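Local coordinates for Endoglucanase(Endo-1,4-beta-glucanase)protein (Pseudomonas stutzeri, PDB 4LX4) that probably hydrolyses O-glycosidic bonds, as a family 5 glycoside hydrolase of the cellulase A type built on a TIM barrel, at residues V16-A21 with R53-P58. Residues are numbered along the deposited sequence; the frame is centred on the assembly and turned at random.
Sequences VNISGA and RLIRFP
Val16 and Asn17 pair in parallel register with Ile55 and Arg56, the two short strand segments running 36° apart, and three backbone bonds stitch them: Val16 N to Leu54 O, Arg56 N to Val16 O and Ile18 N to Arg56 O. Strands 14-18 and 54-59, joined through helix 41-49, form a beta-alpha-beta unit of the TIM barrel.

Asn17 and Arg56 project side by side into the barrel interior. With CG anti to the backbone N (chi1 -175°), the extended arginine runs alongside Asn17 OD1, Arg56 CD 3.1 Å from it, before Arg56 NH1 donates to that oxygen (2.9 Å), nearly straight. OD1 lies near the guanidinium plane, but NH1 is tilted 29° from the amide's carbonyl plane, the flat groups standing nearly perpendicular. Asn17 ND2 donates to the carbonyls of Tyr282 and Gly251, fixing the turn of the amide.

On the helix-facing side, Ile18 CG1 packs against Ile55 CG2 at 3.6 Å; Val16 and Ile18 also touch Tyr47 of helix 41-49. Ile18 O approaches Phe57 CD1 obliquely (3.0 Å), Ser19 O sits at the ring edge near its plane (3.5 Å from Phe57 CE1), and Ala21 CB meets Phe57 CZ at 3.7 Å. A water over one ring face, toward the rim, accepts from Ala21 N and donates to Ile18 O and Pro58 O.

A leucine in place of Arg56 would probably leave Asn17 OD1 without this donor and the surrounding carboxylates without their shared positive charge. Hydrogen-bonded to Asn17 on the adjacent strand and to Asn143, the guanidinium is salt-bridged to Asp140, Glu175, Glu204 and Glu252 on strands farther round the barrel. One cation thus spans a buried acidic cluster, about 5 Å from a Tris molecule probably from the crystallisation liquor, consistent with the substrate pocket.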
ATOM      1  N   VAL A  16      -0.808   5.912  -6.304  1.00  6.10           N
ATOM      2  CA  VAL A  16       0.264   5.135  -6.889  1.00  6.81           C
ATOM      3  C   VAL A  16       1.215   4.691  -5.796  1.00  6.19           C
ATOM      4  O   VAL A  16       1.485   5.441  -4.872  1.00  6.88           O
ATOM      5  CB  VAL A  16       1.017   5.955  -7.979  1.00  7.01           C
ATOM      6  CG1 VAL A  16       1.476   7.278  -7.422  1.00  8.09           C
ATOM      7  CG2 VAL A  16       2.198   5.169  -8.510  1.00  9.26           C
ATOM      8  N   ASN A  17       1.695   3.458  -5.911  1.00  7.07           N
ATOM      9  CA  ASN A  17       2.797   2.975  -5.104  1.00  7.33           C
ATOM     10  C   ASN A  17       4.094   3.580  -5.646  1.00  7.51           C
ATOM     11  O   ASN A  17       4.312   3.578  -6.854  1.00  6.72           O
ATOM     12  CB  ASN A  17       2.858   1.434  -5.154  1.00  7.37           C
ATOM     13  CG  ASN A  17       1.782   0.772  -4.302  1.00  7.66           C
ATOM     14  OD1 ASN A  17       1.973   0.538  -3.109  1.00  7.95           O
ATOM     15  ND2 ASN A  17       0.643   0.476  -4.913  1.00  6.86           N
ATOM     16  N   ILE A  18       4.932   4.123  -4.762  1.00  7.23           N
ATOM     17  CA  ILE A  18       6.195   4.741  -5.176  1.00  6.97           C
ATOM     18  C   ILE A  18       7.425   3.981  -4.654  1.00  7.76           C
ATOM     19  O   ILE A  18       7.583   3.753  -3.446  1.00  7.74           O
ATOM     20  CB  ILE A  18       6.255   6.228  -4.770  1.00  7.23           C
ATOM     21  CG1 ILE A  18       5.212   7.034  -5.561  1.00  7.93           C
ATOM     22  CG2 ILE A  18       7.654   6.800  -4.970  1.00  7.91           C
ATOM     23  CD1 ILE A  18       5.397   7.050  -7.077  1.00  8.18           C
ATOM     24  N   SER A  19       8.272   3.571  -5.592  1.00  6.56           N
ATOM     25  CA  SER A  19       9.518   2.872  -5.298  1.00  7.89           C
ATOM     26  C   SER A  19      10.557   3.813  -4.683  1.00  7.02           C
ATOM     27  O   SER A  19      10.345   5.022  -4.690  1.00  8.12           O
ATOM     28  CB  SER A  19      10.050   2.262  -6.584  1.00  7.22           C
ATOM     29  OG  SER A  19      10.208   3.267  -7.548  1.00  7.44           O
ATOM     30  N   GLY A  20      11.668   3.277  -4.154  1.00  6.92           N
ATOM     31  CA  GLY A  20      11.950   1.842  -4.128  1.00  7.57           C
ATOM     32  C   GLY A  20      12.724   1.406  -2.890  1.00  8.55           C
ATOM     33  O   GLY A  20      13.737   0.698  -2.980  1.00  8.21           O
ATOM     34  N   ALA A  21      12.251   1.831  -1.719  1.00  8.56           N
ATOM     35  CA  ALA A  21      12.972   1.614  -0.462  1.00  6.89           C
ATOM     36  C   ALA A  21      12.874   0.165   0.039  1.00  6.72           C
ATOM     37  O   ALA A  21      13.638  -0.250   0.916  1.00  7.93           O
ATOM     38  CB  ALA A  21      12.481   2.602   0.609  1.00  7.41           C
ATOM     39  N   ARG A  53      -2.757  12.595  -5.719  1.00  7.69           N
ATOM     40  CA  ARG A  53      -2.405  13.158  -4.416  1.00  7.96           C
ATOM     41  C   ARG A  53      -2.246  12.067  -3.347  1.00  7.55           C
ATOM     42  O   ARG A  53      -2.024  12.363  -2.180  1.00  8.63           O
ATOM     43  CB  ARG A  53      -3.509  14.117  -3.977  1.00  7.79           C
ATOM     44  CG  ARG A  53      -3.656  15.366  -4.830  1.00 10.99           C
ATOM     45  CD  ARG A  53      -4.678  16.299  -4.184  1.00 13.63           C
ATOM     46  NE  ARG A  53      -4.783  17.598  -4.841  1.00 19.65           N
ATOM     47  CZ  ARG A  53      -4.222  18.715  -4.397  1.00 17.12           C
ATOM     48  NH1 ARG A  53      -3.483  18.712  -3.293  1.00 17.07           N
ATOM     49  NH2 ARG A  53      -4.392  19.838  -5.073  1.00 20.45           N
ATOM     50  N   LEU A  54      -2.406  10.810  -3.753  1.00  7.96           N
ATOM     51  CA  LEU A  54      -2.348   9.674  -2.836  1.00  9.05           C
ATOM     52  C   LEU A  54      -1.161   8.764  -3.169  1.00  7.33           C
ATOM     53  O   LEU A  54      -1.013   8.316  -4.297  1.00  7.60           O
ATOM     54  CB  LEU A  54      -3.654   8.877  -2.907  1.00  9.91           C
ATOM     55  CG  LEU A  54      -3.754   7.650  -1.989  1.00  7.98           C
ATOM     56  CD1 LEU A  54      -3.765   8.054  -0.518  1.00  8.44           C
ATOM     57  CD2 LEU A  54      -4.965   6.756  -2.332  1.00  8.10           C
ATOM     58  N   ILE A  55      -0.303   8.516  -2.189  1.00  6.65           N
ATOM     59  CA  ILE A  55       0.890   7.721  -2.417  1.00  7.54           C
ATOM     60  C   ILE A  55       1.008   6.653  -1.329  1.00  8.84           C
ATOM     61  O   ILE A  55       0.841   6.942  -0.134  1.00  8.66           O
ATOM     62  CB  ILE A  55       2.162   8.600  -2.401  1.00  8.25           C
ATOM     63  CG1 ILE A  55       2.104   9.690  -3.480  1.00  8.14           C
ATOM     64  CG2 ILE A  55       3.435   7.745  -2.499  1.00  8.47           C
ATOM     65  CD1 ILE A  55       1.805   9.172  -4.899  1.00 10.81           C
ATOM     66  N   ARG A  56       1.279   5.420  -1.748  1.00  7.54           N
ATOM     67  CA  ARG A  56       1.669   4.367  -0.815  1.00  6.71           C
ATOM     68  C   ARG A  56       3.176   4.163  -0.975  1.00  7.55           C
ATOM     69  O   ARG A  56       3.656   3.986  -2.093  1.00  5.48           O
ATOM     70  CB  ARG A  56       0.919   3.079  -1.142  1.00  6.07           C
ATOM     71  CG  ARG A  56       1.138   1.910  -0.160  1.00  5.79           C
ATOM     72  CD  ARG A  56       0.219   0.737  -0.521  1.00  5.97           C
ATOM     73  NE  ARG A  56       0.381  -0.458   0.321  1.00  7.77           N
ATOM     74  CZ  ARG A  56       0.987  -1.587  -0.046  1.00  6.94           C
ATOM     75  NH1 ARG A  56       1.546  -1.708  -1.247  1.00  6.45           N
ATOM     76  NH2 ARG A  56       1.053  -2.606   0.804  1.00  6.22           N
ATOM     77  N   PHE A  57       3.918   4.225   0.133  1.00  7.08           N
ATOM     78  CA  PHE A  57       5.379   4.129   0.081  1.00  6.31           C
ATOM     79  C   PHE A  57       5.984   2.986   0.905  1.00  7.09           C
ATOM     80  O   PHE A  57       6.171   3.112   2.121  1.00  6.10           O
ATOM     81  CB  PHE A  57       6.035   5.448   0.467  1.00  5.69           C
ATOM     82  CG  PHE A  57       7.514   5.461   0.217  1.00  5.36           C
ATOM     83  CD1 PHE A  57       8.012   5.567  -1.075  1.00  6.19           C
ATOM     84  CD2 PHE A  57       8.409   5.332   1.277  1.00  5.79           C
ATOM     85  CE1 PHE A  57       9.390   5.547  -1.313  1.00  6.26           C
ATOM     86  CE2 PHE A  57       9.782   5.315   1.054  1.00  7.28           C
ATOM     87  CZ  PHE A  57      10.275   5.436  -0.238  1.00  5.93           C
ATOM     88  N   PRO A  58       6.337   1.885   0.217  1.00  5.19           N
ATOM     89  CA  PRO A  58       7.027   0.745   0.831  1.00  6.53           C
ATOM     90  C   PRO A  58       8.424   1.053   1.371  1.00  6.76           C
ATOM     91  O   PRO A  58       9.231   1.730   0.730  1.00  7.17           O
ATOM     92  CB  PRO A  58       7.127  -0.265  -0.313  1.00  8.34           C
ATOM     93  CG  PRO A  58       5.980   0.098  -1.233  1.00  7.92           C
ATOM     94  CD  PRO A  58       5.882   1.592  -1.158  1.00  5.83           C
TER
HETATM   95  O   HOH W   1       9.178   2.302  -1.776  1.00  6.21           O